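Protein-glutamine gamma-glutamyltransferase (Pseudomonas aeruginosa PAO1, PDB 6G49) catalyses transglutaminase cross-linking of glutamine to lysine side chains in vitro through its periplasmic domain and is critical for the viability of the bacterium. Local coordinates at residues 44-49 with 284-289. Sequence-based numbering, arbitrary orientation.
Sequences GDIAEL and FDAHAW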
loop_
_atom_site.group_PDB
_atom_site.type_symbol
_atom_site.label_atom_id
_atom_site.label_comp_id
_atom_site.label_asym_id
_atom_site.label_seq_id
_atom_site.Cartn_x
_atom_site.Cartn_y
_atom_site.Cartn_z
ATOM N N GLY A 44 -11.030 -7.147 5.034
ATOM C CA GLY A 44 -11.136 -8.072 6.166
ATOM C C GLY A 44 -9.886 -8.898 6.379
ATOM O O GLY A 44 -9.551 -9.335 7.487
ATOM N N ASP A 45 -9.118 -9.162 5.328
ATOM C CA ASP A 45 -8.030 -10.064 5.432
ATOM C C ASP A 45 -6.866 -9.411 6.170
ATOM O O ASP A 45 -6.150 -10.112 6.906
ATOM C CB ASP A 45 -7.453 -10.587 4.110
ATOM C CG ASP A 45 -8.369 -11.585 3.406
ATOM O OD1 ASP A 45 -9.275 -12.104 4.073
ATOM O OD2 ASP A 45 -8.224 -11.768 2.185
ATOM N N ILE A 46 -6.687 -8.094 6.039
ATOM C CA ILE A 46 -5.578 -7.443 6.731
ATOM C C ILE A 46 -5.937 -7.280 8.211
ATOM O O ILE A 46 -5.054 -7.312 9.070
ATOM C CB ILE A 46 -5.141 -6.112 6.070
ATOM C CG1 ILE A 46 -4.887 -6.319 4.589
ATOM C CG2 ILE A 46 -3.895 -5.579 6.787
ATOM C CD1 ILE A 46 -3.927 -7.432 4.312
ATOM N N ALA A 47 -7.221 -7.114 8.505
ATOM C CA ALA A 47 -7.703 -7.048 9.870
ATOM C C ALA A 47 -7.321 -8.344 10.595
ATOM O O ALA A 47 -6.957 -8.367 11.798
ATOM C CB ALA A 47 -9.170 -6.760 9.863
ATOM N N GLU A 48 -7.399 -9.483 9.893
ATOM C CA GLU A 48 -6.966 -10.749 10.533
ATOM C C GLU A 48 -5.484 -10.666 10.963
ATOM O O GLU A 48 -5.121 -11.094 12.054
ATOM C CB GLU A 48 -7.319 -11.938 9.633
ATOM C CG GLU A 48 -6.719 -13.233 10.176
ATOM C CD GLU A 48 -7.252 -14.537 9.601
ATOM O OE1 GLU A 48 -8.269 -14.489 8.876
ATOM O OE2 GLU A 48 -6.638 -15.602 9.880
ATOM N N LEU A 49 -4.576 -10.045 10.167
ATOM C CA LEU A 49 -3.194 -9.769 10.592
ATOM C C LEU A 49 -3.110 -8.736 11.716
ATOM O O LEU A 49 -2.157 -8.759 12.529
ATOM C CB LEU A 49 -2.295 -9.296 9.418
ATOM C CG LEU A 49 -1.937 -10.343 8.360
ATOM C CD1 LEU A 49 -1.172 -9.672 7.189
ATOM C CD2 LEU A 49 -1.090 -11.506 8.902
ATOM N N PHE A 284 0.673 -7.066 13.304
ATOM C CA PHE A 284 -0.383 -6.112 13.534
ATOM C C PHE A 284 -0.139 -4.774 12.836
ATOM O O PHE A 284 -1.093 -3.947 12.775
ATOM C CB PHE A 284 -0.711 -5.932 15.027
ATOM C CG PHE A 284 0.418 -5.491 15.938
ATOM C CD1 PHE A 284 1.047 -4.271 15.826
ATOM C CD2 PHE A 284 0.893 -6.364 16.915
ATOM C CE1 PHE A 284 2.066 -3.904 16.688
ATOM C CE2 PHE A 284 1.931 -5.992 17.771
ATOM C CZ PHE A 284 2.518 -4.772 17.642
ATOM N N ASP A 285 1.090 -4.527 12.395
ATOM C CA ASP A 285 1.429 -3.323 11.642
ATOM C C ASP A 285 1.111 -3.487 10.145
ATOM O O ASP A 285 1.396 -2.541 9.360
ATOM C CB ASP A 285 2.888 -2.978 11.817
ATOM C CG ASP A 285 3.250 -2.550 13.236
ATOM O OD1 ASP A 285 2.430 -1.848 13.833
ATOM O OD2 ASP A 285 4.277 -3.036 13.755
ATOM N N ALA A 286 0.548 -4.610 9.720
ATOM C CA ALA A 286 0.200 -4.842 8.290
ATOM C C ALA A 286 -0.763 -3.742 7.852
ATOM O O ALA A 286 -1.667 -3.306 8.598
ATOM C CB ALA A 286 -0.375 -6.193 8.061
ATOM N N HIS A 287 -0.532 -3.234 6.641
ATOM C CA HIS A 287 -1.252 -2.056 6.174
ATOM C C HIS A 287 -1.376 -2.111 4.652
ATOM O O HIS A 287 -0.607 -2.747 3.987
ATOM C CB HIS A 287 -0.515 -0.810 6.648
ATOM C CG HIS A 287 -1.300 0.444 6.612
ATOM N ND1 HIS A 287 -2.500 0.517 7.271
ATOM C CD2 HIS A 287 -1.067 1.632 6.023
ATOM C CE1 HIS A 287 -2.982 1.757 7.094
ATOM N NE2 HIS A 287 -2.134 2.466 6.308
ATOM N N ALA A 288 -2.373 -1.389 4.171
ATOM C CA ALA A 288 -2.663 -1.241 2.751
ATOM C C ALA A 288 -2.996 0.204 2.463
ATOM O O ALA A 288 -3.705 0.864 3.250
ATOM C CB ALA A 288 -3.792 -2.138 2.335
ATOM N N TRP A 289 -2.449 0.733 1.363
ATOM C CA TRP A 289 -2.651 2.069 0.948
ATOM C C TRP A 289 -2.775 2.104 -0.594
ATOM O O TRP A 289 -2.985 1.046 -1.218
ATOM C CB TRP A 289 -1.608 3.023 1.522
ATOM C CG TRP A 289 -0.181 2.724 1.160
ATOM C CD1 TRP A 289 0.596 3.369 0.242
ATOM C CD2 TRP A 289 0.698 1.793 1.832
ATOM N NE1 TRP A 289 1.864 2.847 0.222
ATOM C CE2 TRP A 289 1.964 1.895 1.195
ATOM C CE3 TRP A 289 0.543 0.831 2.841
ATOM C CZ2 TRP A 289 3.070 1.128 1.584
ATOM C CZ3 TRP A 289 1.645 0.102 3.229
ATOM C CH2 TRP A 289 2.876 0.228 2.585
#
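I46 makes the first approach of the short helix to the strand carrying H287, and it does so with one branch. Its CG2 methyl, held anti to the backbone N while CG1 lies beside that N (chi1 -52°), reaches the A286 CB at 3.8 Å and lies 3.7 Å from the A286 O. The same CG2 is 4.1 Å from the H287 N, so the methyl packs along backbone as well as side chain; the I46 side chain also touches C243 and A244 of helix 243-256 and M41 of strand 40-41. One turn on, L49 brings CD1 to 3.7 Å from the A286 CB, which therefore meets two aliphatic side chains of the helix at once. The L49 carbonyl supplies the polar element: its O sits 3.3 Å from the F284 CA, with 137° at the hydrogen, a CA-H...O contact, whereas its approach to the F284 N has too poor an angle for a hydrogen bond. The axes of 45-49 and 286-289 run roughly antiparallel, at 150°, and approach to 8.0 Å. H287 points away from the helix; its NE2 hydrogen-bonds to D303 OD2 and its side chain touches C243, consistent with the Cys-His-Asp triad of the transglutaminase-like superfamily. With no hydrogen bond across the two segments, the chemistry is mainly apolar packing, supplemented by one CA-H...O contact, and it joins helix 45-50 of the periplasmic domain to the H287 strand directly beside the presumed active site, where I46 and A288 also touch C243.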